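Local structure of hypothetical bacterial 6-phosphogluconolactonase (Bacteroides fragilis, 3SCY) at residues A[78-83]-A[89-94]; A[227-230]-A[235-238]; A[106-111]-A[194-199]. The protein is a putative bacterial 6-phosphogluconolactonase, a seven-bladed beta-propeller that probably hydrolyses the lactone ring of 6-phosphogluconolactone. One frame throughout, in Å; residues are numbered along the deposited sequence. Where two conformers were deposited one is given.

Contact 1 (A[78-83]-A[89-94])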
ATOM      1  N   SER A  78      12.998  -6.925   5.567  1.00 19.38           N
ATOM      2  CA  SER A  78      13.748  -8.019   4.963  1.00 18.49           C
ATOM      3  C   SER A  78      13.924  -7.730   3.488  1.00 20.25           C
ATOM      4  O   SER A  78      12.974  -7.260   2.857  1.00 18.36           O
ATOM      5  CB  SER A  78      12.994  -9.334   5.143  1.00 21.04           C
ATOM      6  OG  SER A  78      12.819  -9.642   6.517  1.00 24.42           O
ATOM      7  N   ALA A  79      15.103  -8.028   2.948  1.00 19.12           N
ATOM      8  CA  ALA A  79      15.422  -7.861   1.538  1.00 18.65           C
ATOM      9  C   ALA A  79      15.645  -9.213   0.919  1.00 20.17           C
ATOM     10  O   ALA A  79      16.387 -10.029   1.482  1.00 20.41           O
ATOM     11  CB  ALA A  79      16.677  -7.011   1.390  1.00 19.24           C
ATOM     12  N   PHE A  80      15.053  -9.448  -0.249  1.00 17.94           N
ATOM     13  CA  PHE A  80      15.148 -10.722  -0.951  1.00 18.20           C
ATOM     14  C   PHE A  80      15.542 -10.561  -2.396  1.00 21.43           C
ATOM     15  O   PHE A  80      15.099  -9.602  -3.039  1.00 20.00           O
ATOM     16  CB  PHE A  80      13.764 -11.414  -0.977  1.00 19.10           C
ATOM     17  CG  PHE A  80      13.096 -11.650   0.350  1.00 20.15           C
ATOM     18  CD1 PHE A  80      12.342 -10.649   0.952  1.00 20.05           C
ATOM     19  CD2 PHE A  80      13.193 -12.890   0.983  1.00 21.90           C
ATOM     20  CE1 PHE A  80      11.713 -10.863   2.168  1.00 21.67           C
ATOM     21  CE2 PHE A  80      12.580 -13.099   2.216  1.00 24.08           C
ATOM     22  CZ  PHE A  80      11.859 -12.079   2.803  1.00 21.64           C
ATOM     23  N   ALA A  81      16.303 -11.518  -2.934  1.00 20.04           N
ATOM     24  CA  ALA A  81      16.474 -11.607  -4.377  1.00 20.35           C
ATOM     25  C   ALA A  81      15.229 -12.320  -4.910  1.00 22.50           C
ATOM     26  O   ALA A  81      14.783 -13.319  -4.314  1.00 24.18           O
ATOM     27  CB  ALA A  81      17.722 -12.384  -4.732  1.00 22.29           C
ATOM     28  N   PHE A  82      14.650 -11.806  -5.981  1.00 19.91           N
ATOM     29  CA  PHE A  82      13.425 -12.379  -6.534  1.00 20.79           C
ATOM     30  C   PHE A  82      13.628 -12.864  -7.943  1.00 26.35           C
ATOM     31  O   PHE A  82      14.263 -12.205  -8.764  1.00 25.25           O
ATOM     32  CB  PHE A  82      12.283 -11.331  -6.483  1.00 21.37           C
ATOM     33  CG  PHE A  82      10.934 -11.869  -6.913  1.00 23.59           C
ATOM     34  CD1 PHE A  82      10.356 -12.950  -6.254  1.00 25.84           C
ATOM     35  CD2 PHE A  82      10.211 -11.247  -7.918  1.00 26.16           C
ATOM     36  CE1 PHE A  82       9.105 -13.435  -6.637  1.00 26.30           C
ATOM     37  CE2 PHE A  82       8.954 -11.723  -8.292  1.00 28.91           C
ATOM     38  CZ  PHE A  82       8.413 -12.815  -7.650  1.00 27.16           C
ATOM     39  N   ASP A  83      13.099 -14.058  -8.226  1.00 25.68           N
ATOM     40  CA  ASP A  83      13.125 -14.636  -9.570  1.00 27.60           C
ATOM     41  C   ASP A  83      11.661 -14.731  -9.998  1.00 32.33           C
ATOM     42  O   ASP A  83      10.937 -15.596  -9.514  1.00 31.78           O
ATOM     43  CB  ASP A  83      13.868 -15.977  -9.590  1.00 30.19           C
ATOM     44  CG  ASP A  83      13.942 -16.637 -10.959  1.00 40.70           C
ATOM     45  OD1 ASP A  83      12.987 -16.475 -11.756  1.00 40.08           O
ATOM     46  OD2 ASP A  83      14.929 -17.342 -11.220  1.00 45.90           O
ATOM     47  N   LEU A  89      11.913 -16.518  -3.670  1.00 22.73           N
ATOM     48  CA  LEU A  89      12.479 -15.436  -2.867  1.00 21.58           C
ATOM     49  C   LEU A  89      13.680 -15.966  -2.114  1.00 25.56           C
ATOM     50  O   LEU A  89      13.575 -17.015  -1.474  1.00 26.85           O
ATOM     51  CB  LEU A  89      11.450 -14.901  -1.884  1.00 21.40           C
ATOM     52  CG  LEU A  89      10.337 -14.102  -2.523  1.00 24.53           C
ATOM     53  CD1 LEU A  89       9.086 -14.117  -1.660  1.00 26.90           C
ATOM     54  CD2 LEU A  89      10.787 -12.692  -2.804  1.00 23.64           C
ATOM     55  N   HIS A  90      14.810 -15.279  -2.196  1.00 21.10           N
ATOM     56  CA  HIS A  90      16.002 -15.719  -1.474  1.00 21.19           C
ATOM     57  C   HIS A  90      16.438 -14.610  -0.595  1.00 24.76           C
ATOM     58  O   HIS A  90      16.910 -13.591  -1.099  1.00 23.67           O
ATOM     59  CB  HIS A  90      17.149 -16.159  -2.419  1.00 23.44           C
ATOM     60  CG  HIS A  90      16.904 -17.481  -3.092  1.00 28.64           C
ATOM     61  ND1 HIS A  90      16.135 -17.570  -4.220  1.00 30.52           N
ATOM     62  CD2 HIS A  90      17.354 -18.716  -2.766  1.00 32.13           C
ATOM     63  CE1 HIS A  90      16.125 -18.847  -4.554  1.00 31.34           C
ATOM     64  NE2 HIS A  90      16.855 -19.579  -3.711  1.00 32.94           N
ATOM     65  N   LEU A  91      16.244 -14.763   0.712  1.00 22.93           N
ATOM     66  CA  LEU A  91      16.609 -13.736   1.673  1.00 23.64           C
ATOM     67  C   LEU A  91      18.067 -13.333   1.514  1.00 26.54           C
ATOM     68  O   LEU A  91      18.959 -14.179   1.393  1.00 25.70           O
ATOM     69  CB  LEU A  91      16.337 -14.221   3.108  1.00 24.81           C
ATOM     70  CG  LEU A  91      16.592 -13.223   4.245  1.00 28.16           C
ATOM     71  CD1 LEU A  91      15.584 -12.062   4.233  1.00 26.42           C
ATOM     72  CD2 LEU A  91      16.608 -13.929   5.589  1.00 33.75           C
ATOM     73  N   LEU A  92      18.294 -12.014   1.510  1.00 22.07           N
ATOM     74  CA  LEU A  92      19.632 -11.449   1.450  1.00 21.87           C
ATOM     75  C   LEU A  92      20.037 -11.015   2.837  1.00 24.11           C
ATOM     76  O   LEU A  92      21.112 -11.387   3.313  1.00 24.49           O
ATOM     77  CB  LEU A  92      19.702 -10.268   0.471  1.00 21.03           C
ATOM     78  CG  LEU A  92      19.298 -10.550  -0.991  1.00 23.14           C
ATOM     79  CD1 LEU A  92      19.438  -9.277  -1.818  1.00 24.14           C
ATOM     80  CD2 LEU A  92      20.132 -11.653  -1.614  1.00 26.06           C
ATOM     81  N   ASN A  93      19.177 -10.200   3.486  1.00 21.87           N
ATOM     82  CA  ASN A  93      19.423  -9.749   4.849  1.00 20.75           C
ATOM     83  C   ASN A  93      18.199  -9.066   5.422  1.00 22.44           C
ATOM     84  O   ASN A  93      17.187  -8.912   4.736  1.00 21.62           O
ATOM     85  CB  ASN A  93      20.666  -8.841   4.955  1.00 20.19           C
ATOM     86  CG  ASN A  93      20.510  -7.428   4.442  1.00 26.45           C
ATOM     87  OD1 ASN A  93      19.642  -7.133   3.613  1.00 21.58           O
ATOM     88  ND2 ASN A  93      21.311  -6.522   4.988  1.00 28.74           N
ATOM     89  N   THR A  94      18.303  -8.679   6.703  1.00 21.30           N
ATOM     90  CA  THR A  94      17.255  -8.010   7.462  0.50 21.15           C
ATOM     91  C   THR A  94      17.898  -6.857   8.226  1.00 24.14           C
ATOM     92  O   THR A  94      19.073  -6.957   8.612  1.00 26.40           O
ATOM     93  CB  THR A  94      16.574  -9.032   8.413  0.50 28.47           C
ATOM     94  OG1 THR A  94      16.253 -10.228   7.700  0.50 33.49           O
ATOM     95  CG2 THR A  94      15.326  -8.488   9.094  0.50 22.62           C
TER
HETATM   96  O   HOH W   1      15.112 -15.978  -6.061  1.00 35.14           O
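The carbonyl oxygen of Ala79 takes two N-H groups from the facing strand, a strong bond from Leu92 N at 2.8 Å and a weak one from Asn93 N. Two residues set against one define a classic beta bulge, here in the hairpin of the two outer strands, 76-83 and 88-96, of one propeller blade. In return Ala79 N reaches Asn93 O at 2.9 Å in a nearly straight bond. Past the bulge Ala81 and His90 form a hydrogen-bonded antiparallel pair.

Phe80, Phe82, Leu89 and Leu91 share a face of the hairpin. Leu91 has CG anti to its backbone N (chi1 -177°), which brings CD1 over one face of the Phe80 ring, 4.1 Å from the centroid and displaced toward the rim. Leu89 touches both aromatics: its CD2 lies 3.7 Å from Phe80 CB and 3.5 Å from Phe82 CD1. The inner strand 63-68 meets this side through Val64, and Ile29 of the adjacent blade touches Phe80 and Leu89. On the other face Leu92 CD2 rests on Ala81 CB. At the edge of the His90 imidazole, in its plane, a water sits 2.6 Å from ND1 and donates a hydrogen bond to Ala81 O.

Contact 2 (A[227-230]-A[235-238])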
ATOM      1  N   LEU A 227      -6.851  10.082  -0.841  1.00 18.07           N
ATOM      2  CA  LEU A 227      -6.548   9.526   0.458  1.00 17.17           C
ATOM      3  C   LEU A 227      -7.728   8.767   1.028  1.00 18.17           C
ATOM      4  O   LEU A 227      -8.849   9.274   0.968  1.00 18.54           O
ATOM      5  CB  LEU A 227      -6.195  10.696   1.411  1.00 18.09           C
ATOM      6  CG  LEU A 227      -6.075  10.406   2.901  1.00 20.58           C
ATOM      7  CD1 LEU A 227      -4.815   9.591   3.207  1.00 19.62           C
ATOM      8  CD2 LEU A 227      -6.069  11.723   3.720  1.00 22.14           C
ATOM      9  N   ILE A 228      -7.470   7.575   1.591  1.00 16.54           N
ATOM     10  CA  ILE A 228      -8.499   6.811   2.281  0.50 16.24           C
ATOM     11  C   ILE A 228      -8.247   6.993   3.774  1.00 19.68           C
ATOM     12  O   ILE A 228      -7.122   6.763   4.244  1.00 18.06           O
ATOM     13  CB  ILE A 228      -8.627   5.316   1.854  0.50 18.01           C
ATOM     14  CG1 ILE A 228      -9.862   4.684   2.536  0.50 19.06           C
ATOM     15  CG2 ILE A 228      -7.332   4.499   2.133  0.50 17.44           C
ATOM     16  CD1 ILE A 228     -10.305   3.369   2.009  0.50 23.08           C
ATOM     17  N   ASN A 229      -9.303   7.397   4.508  1.00 18.69           N
ATOM     18  CA  ASN A 229      -9.246   7.636   5.943  1.00 19.66           C
ATOM     19  C   ASN A 229      -9.857   6.466   6.663  1.00 20.81           C
ATOM     20  O   ASN A 229     -11.045   6.173   6.459  1.00 20.94           O
ATOM     21  CB  ASN A 229      -9.961   8.936   6.267  1.00 21.19           C
ATOM     22  CG  ASN A 229      -9.210  10.123   5.735  1.00 23.72           C
ATOM     23  OD1 ASN A 229      -8.068  10.363   6.100  1.00 23.35           O
ATOM     24  ND2 ASN A 229      -9.832  10.874   4.847  1.00 26.39           N
ATOM     25  N   GLU A 230      -9.053   5.788   7.499  1.00 18.64           N
ATOM     26  CA  GLU A 230      -9.510   4.589   8.197  1.00 19.17           C
ATOM     27  C   GLU A 230     -10.672   4.867   9.147  1.00 23.70           C
ATOM     28  O   GLU A 230     -11.662   4.139   9.123  1.00 23.82           O
ATOM     29  CB  GLU A 230      -8.365   3.935   8.979  1.00 20.66           C
ATOM     30  CG  GLU A 230      -8.798   2.712   9.779  1.00 23.85           C
ATOM     31  CD  GLU A 230      -7.663   1.858  10.298  1.00 30.06           C
ATOM     32  OE1 GLU A 230      -6.651   1.704   9.578  1.00 27.24           O
ATOM     33  OE2 GLU A 230      -7.825   1.257  11.383  1.00 33.63           O
ATOM     34  N   VAL A 235     -13.011   9.268   1.669  1.00 19.10           N
ATOM     35  CA  VAL A 235     -11.993   9.474   0.645  1.00 17.68           C
ATOM     36  C   VAL A 235     -11.884  10.975   0.492  1.00 21.56           C
ATOM     37  O   VAL A 235     -12.907  11.641   0.317  1.00 22.05           O
ATOM     38  CB  VAL A 235     -12.276   8.766  -0.716  1.00 20.73           C
ATOM     39  CG1 VAL A 235     -11.228   9.153  -1.779  1.00 20.01           C
ATOM     40  CG2 VAL A 235     -12.312   7.258  -0.547  1.00 19.95           C
ATOM     41  N   ILE A 236     -10.655  11.490   0.554  1.00 19.70           N
ATOM     42  CA  ILE A 236     -10.388  12.889   0.282  1.00 19.78           C
ATOM     43  C   ILE A 236      -9.659  12.961  -1.054  1.00 22.06           C
ATOM     44  O   ILE A 236      -8.650  12.260  -1.270  1.00 21.30           O
ATOM     45  CB  ILE A 236      -9.607  13.594   1.407  1.00 23.30           C
ATOM     46  CG1 ILE A 236     -10.411  13.528   2.732  1.00 23.31           C
ATOM     47  CG2 ILE A 236      -9.338  15.050   1.015  1.00 24.68           C
ATOM     48  CD1 ILE A 236      -9.634  14.124   3.952  1.00 26.66           C
ATOM     49  N   ALA A 237     -10.204  13.780  -1.962  1.00 22.61           N
ATOM     50  CA  ALA A 237      -9.616  14.052  -3.262  1.00 22.02           C
ATOM     51  C   ALA A 237      -8.854  15.349  -3.183  1.00 24.86           C
ATOM     52  O   ALA A 237      -9.333  16.325  -2.602  1.00 24.41           O
ATOM     53  CB  ALA A 237     -10.696  14.144  -4.334  1.00 23.95           C
ATOM     54  N   PHE A 238      -7.657  15.348  -3.734  1.00 21.28           N
ATOM     55  CA  PHE A 238      -6.800  16.515  -3.775  1.00 21.96           C
ATOM     56  C   PHE A 238      -6.281  16.809  -5.124  1.00 26.12           C
ATOM     57  O   PHE A 238      -5.996  15.891  -5.908  1.00 24.22           O
ATOM     58  CB  PHE A 238      -5.521  16.283  -2.917  1.00 22.54           C
ATOM     59  CG  PHE A 238      -5.683  15.942  -1.460  1.00 22.98           C
ATOM     60  CD1 PHE A 238      -5.721  14.612  -1.043  1.00 23.80           C
ATOM     61  CD2 PHE A 238      -5.632  16.937  -0.488  1.00 24.09           C
ATOM     62  CE1 PHE A 238      -5.811  14.290   0.309  1.00 24.47           C
ATOM     63  CE2 PHE A 238      -5.687  16.613   0.869  1.00 25.72           C
ATOM     64  CZ  PHE A 238      -5.792  15.297   1.260  1.00 24.27           C
TER
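Leu227 and Ile236 form an antiparallel hydrogen-bonded pair of a beta hairpin, Leu227 N to Ile236 O and Ile236 N to Leu227 O each measuring 2.9 Å, while the strand segments run at 156° to each other. Leu227 O is also approached by Val235 CA in a CA-H...O contact of 3.2 Å, so this one oxygen meets two neighbouring residues of the partner strand. Val235 CG1 lies beside the same oxygen.

The side chains of Leu227, Asn229, Ile236 and Phe238 gather on one face. Leu227 CB meets the rim of the Phe238 ring in the ring plane, 3.8 Å from CE1. The flat side of that ring is used differently: Ile236 CG2, from the same strand, stands 3.5 Å above the plane and toward its rim. The isoleucine therefore sends its branches two ways. With CG1 anti to the carbonyl carbon (chi1 -60°), the longer arm extends to the Asn229 amide, where CD1 and ND2 are 3.4 Å apart. This is an apolar contact for a polar nitrogen, whose hydrogen bond goes to Thr234 OG1 at the start of the partner strand; that bond helps fix the amide as it crosses the isoleucine. On the reverse face Ile228 pairs with Val235 in the non-hydrogen-bonded register.

The two strands, 224-229 and 234-241, are the middle pair of a four-stranded propeller blade. Strand 213-218 flanks them on the inner side, with Pro213 and Leu216 against Leu227, and strand 244-252 on the outer side, with Thr250 against Ile236. Beneath the Ile228 and Val235 face lies Ile264 of strand 261-266, the first strand of the next blade.

Contact 3 (A[106-111]-A[194-199])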
ATOM      1  N   THR A 106       8.193   2.000   0.844  1.00 16.46           N
ATOM      2  CA  THR A 106       8.324   2.473  -0.527  1.00 16.54           C
ATOM      3  C   THR A 106       9.809   2.546  -0.869  1.00 19.50           C
ATOM      4  O   THR A 106      10.645   2.383   0.016  1.00 19.09           O
ATOM      5  CB  THR A 106       7.593   3.804  -0.774  1.00 22.39           C
ATOM      6  OG1 THR A 106       7.458   3.940  -2.196  1.00 27.31           O
ATOM      7  CG2 THR A 106       8.328   5.011  -0.177  1.00 22.43           C
ATOM      8  N   THR A 107      10.134   2.713  -2.151  1.00 17.68           N
ATOM      9  CA  THR A 107      11.521   2.788  -2.579  1.00 18.14           C
ATOM     10  C   THR A 107      11.666   3.763  -3.721  1.00 20.57           C
ATOM     11  O   THR A 107      10.715   3.979  -4.502  1.00 19.13           O
ATOM     12  CB  THR A 107      12.024   1.382  -3.033  1.00 20.94           C
ATOM     13  OG1 THR A 107      13.445   1.437  -3.287  1.00 19.73           O
ATOM     14  CG2 THR A 107      11.320   0.857  -4.319  1.00 19.00           C
ATOM     15  N   ASN A 108      12.897   4.291  -3.883  1.00 19.20           N
ATOM     16  CA  ASN A 108      13.236   5.029  -5.095  1.00 19.91           C
ATOM     17  C   ASN A 108      14.405   4.305  -5.792  1.00 23.35           C
ATOM     18  O   ASN A 108      15.029   4.889  -6.659  1.00 24.34           O
ATOM     19  CB  ASN A 108      13.572   6.496  -4.809  1.00 21.14           C
ATOM     20  CG  ASN A 108      14.903   6.693  -4.127  1.00 24.43           C
ATOM     21  OD1 ASN A 108      15.414   5.787  -3.462  1.00 19.88           O
ATOM     22  ND2 ASN A 108      15.526   7.849  -4.362  1.00 22.17           N
ATOM     23  N   GLY A 109      14.730   3.079  -5.360  1.00 18.76           N
ATOM     24  CA  GLY A 109      15.834   2.304  -5.935  1.00 19.76           C
ATOM     25  C   GLY A 109      17.157   2.536  -5.229  1.00 22.24           C
ATOM     26  O   GLY A 109      18.101   1.733  -5.365  1.00 22.87           O
ATOM     27  N   LYS A 110      17.253   3.658  -4.470  1.00 19.50           N
ATOM     28  CA  LYS A 110      18.453   4.008  -3.705  0.50 19.22           C
ATOM     29  C   LYS A 110      18.224   3.862  -2.205  1.00 19.56           C
ATOM     30  O   LYS A 110      19.159   3.643  -1.458  1.00 19.55           O
ATOM     31  CB  LYS A 110      18.909   5.441  -4.010  0.50 20.68           C
ATOM     32  CG  LYS A 110      19.345   5.639  -5.451  0.50 23.96           C
ATOM     33  CD  LYS A 110      19.712   7.094  -5.712  0.50 28.16           C
ATOM     34  CE  LYS A 110      20.284   7.301  -7.098  0.50 39.04           C
ATOM     35  NZ  LYS A 110      19.251   7.129  -8.153  0.50 36.58           N
ATOM     36  N   ASN A 111      16.972   3.996  -1.758  1.00 17.62           N
ATOM     37  CA  ASN A 111      16.581   3.887  -0.368  1.00 16.32           C
ATOM     38  C   ASN A 111      15.243   3.235  -0.257  1.00 19.09           C
ATOM     39  O   ASN A 111      14.410   3.370  -1.160  1.00 19.32           O
ATOM     40  CB  ASN A 111      16.455   5.298   0.268  1.00 17.13           C
ATOM     41  CG  ASN A 111      17.763   6.035   0.250  1.00 21.29           C
ATOM     42  OD1 ASN A 111      18.598   5.827   1.115  1.00 20.89           O
ATOM     43  ND2 ASN A 111      17.972   6.905  -0.751  1.00 21.78           N
ATOM     44  N   GLU A 194      24.642  10.715   1.897  1.00 23.18           N
ATOM     45  CA  GLU A 194      23.902  11.984   2.021  1.00 21.85           C
ATOM     46  C   GLU A 194      22.537  11.693   2.651  1.00 22.13           C
ATOM     47  O   GLU A 194      21.976  10.584   2.500  1.00 22.68           O
ATOM     48  CB  GLU A 194      23.717  12.697   0.664  1.00 22.50           C
ATOM     49  CG  GLU A 194      25.021  13.071  -0.026  1.00 24.55           C
ATOM     50  CD  GLU A 194      24.875  13.646  -1.421  1.00 30.75           C
ATOM     51  OE1 GLU A 194      23.754  14.080  -1.771  1.00 28.72           O
ATOM     52  OE2 GLU A 194      25.887  13.683  -2.162  1.00 28.15           O
ATOM     53  N   LYS A 195      21.974  12.715   3.325  1.00 21.37           N
ATOM     54  CA  LYS A 195      20.655  12.545   3.933  1.00 20.66           C
ATOM     55  C   LYS A 195      19.581  12.480   2.836  1.00 22.57           C
ATOM     56  O   LYS A 195      19.580  13.325   1.931  1.00 22.72           O
ATOM     57  CB  LYS A 195      20.383  13.706   4.902  1.00 25.69           C
ATOM     58  CG  LYS A 195      19.158  13.521   5.787  1.00 26.10           C
ATOM     59  CD  LYS A 195      19.179  14.644   6.846  1.00 32.15           C
ATOM     60  CE  LYS A 195      18.295  14.329   8.017  1.00 44.50           C
ATOM     61  NZ  LYS A 195      18.123  15.514   8.907  1.00 58.45           N
ATOM     62  N   PHE A 196      18.662  11.508   2.941  1.00 20.66           N
ATOM     63  CA  PHE A 196      17.629  11.343   1.940  1.00 19.15           C
ATOM     64  C   PHE A 196      16.492  12.368   2.104  1.00 21.82           C
ATOM     65  O   PHE A 196      16.046  12.967   1.113  1.00 22.63           O
ATOM     66  CB  PHE A 196      17.077   9.899   2.021  1.00 20.15           C
ATOM     67  CG  PHE A 196      16.056   9.493   0.983  1.00 19.72           C
ATOM     68  CD1 PHE A 196      16.208   9.860  -0.348  1.00 22.05           C
ATOM     69  CD2 PHE A 196      14.957   8.715   1.334  1.00 20.61           C
ATOM     70  CE1 PHE A 196      15.270   9.471  -1.312  1.00 21.90           C
ATOM     71  CE2 PHE A 196      14.044   8.294   0.362  1.00 20.51           C
ATOM     72  CZ  PHE A 196      14.194   8.696  -0.945  1.00 20.11           C
ATOM     73  N   LEU A 197      15.948  12.479   3.326  1.00 19.34           N
ATOM     74  CA  LEU A 197      14.775  13.313   3.571  1.00 19.74           C
ATOM     75  C   LEU A 197      15.039  14.501   4.451  1.00 24.16           C
ATOM     76  O   LEU A 197      15.738  14.385   5.451  1.00 24.16           O
ATOM     77  CB  LEU A 197      13.677  12.478   4.247  1.00 19.75           C
ATOM     78  CG  LEU A 197      13.227  11.205   3.512  1.00 21.15           C
ATOM     79  CD1 LEU A 197      12.202  10.426   4.344  1.00 22.20           C
ATOM     80  CD2 LEU A 197      12.714  11.531   2.117  1.00 22.19           C
ATOM     81  N   THR A 198      14.432  15.636   4.103  1.00 21.84           N
ATOM     82  CA  THR A 198      14.458  16.863   4.901  1.00 22.75           C
ATOM     83  C   THR A 198      13.029  17.361   4.995  1.00 25.77           C
ATOM     84  O   THR A 198      12.272  17.211   4.037  1.00 23.70           O
ATOM     85  CB  THR A 198      15.396  17.903   4.292  1.00 31.22           C
ATOM     86  OG1 THR A 198      15.044  18.097   2.920  1.00 32.54           O
ATOM     87  CG2 THR A 198      16.858  17.494   4.389  1.00 28.15           C
ATOM     88  N   LYS A 199      12.652  17.996   6.130  1.00 25.94           N
ATOM     89  CA  LYS A 199      11.264  18.465   6.270  1.00 26.10           C
ATOM     90  C   LYS A 199      10.940  19.516   5.195  1.00 27.93           C
ATOM     91  O   LYS A 199      11.788  20.340   4.862  1.00 28.28           O
ATOM     92  CB  LYS A 199      11.022  18.993   7.690  1.00 30.65           C
ATOM     93  CG  LYS A 199      11.010  17.855   8.716  1.00 44.07           C
ATOM     94  CD  LYS A 199      10.588  18.332  10.092  1.00 61.52           C
ATOM     95  CE  LYS A 199      10.417  17.181  11.051  1.00 75.48           C
ATOM     96  NZ  LYS A 199      10.032  17.656  12.407  1.00 87.56           N
TER
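Asn111 and Phe196 approach from opposite directions and stack, the side-chain amide lying over one face of the phenyl ring with the two planes only 24° apart. The pair joins adjacent blades of the beta-propeller: Asn111 begins strand 111-116 of one four-stranded sheet, and Phe196 immediately precedes strand 197-206, the fourth strand of the next blade. Asn111 ND2 lies 3.5 Å from Phe196 CD1, toward the ring's rim, while CB makes a CH-pi contact 4.0 Å from the centroid. The nitrogen is not left to the ring alone, since it hydrogen-bonds to Ala188 O, a bond that helps hold the amide as it covers the aromatic face. The opposite face is covered by Leu197 CD2 from the following residue, so the phenyl is sandwiched between an amide and a methyl group.

A chi1 of -176° swings the Phe196 ring away from the backbone N and toward the turn at 108-111. There it meets a second amide at a steeper inclination: the plane of Asn108 is turned 46° from the ring, and its ND2 comes within 3.5 Å of Phe196 CE1, neither squarely over the face nor at the edge. Val124 of strand 121-126 also touches both Asn111 and Phe196, adding an apolar neighbour to the stack.

The asparagine at 108 is fixed by its other amide atom. Its side chain turns back over its own hairpin loop, giving an Asx turn through Lys110 N and an Asx motif through Asn111 N. Thr107 OG1 adds an ST turn by accepting from Gly109 N at 2.9 Å. Of the two donors to Asn108 OD1, Asn111 N arrives nearly head-on to the carbonyl at 2.9 Å, whereas Lys110 N stands above the carbonyl plane at 3.0 Å.

The three contacts illustrate two ways in which a propeller is held together. Contacts 1 and 2 each lie within a blade of their own, between its third and fourth strands in the first case and its second and third in the second; contact 3 bridges two blades. Along the chain contact 1 closes first, contact 3 spans 106 to 199, and contact 2 follows. Strand 88-96 of contact 1 is succeeded directly by strand 102-107 of contact 3, and their centres are 20 Å apart. Contacts 1 and 2, with centres 33 Å apart, occupy opposite sides of the chain's centre. None touches another: two hairpins and one blade-to-blade contact lie at separate places round the ring.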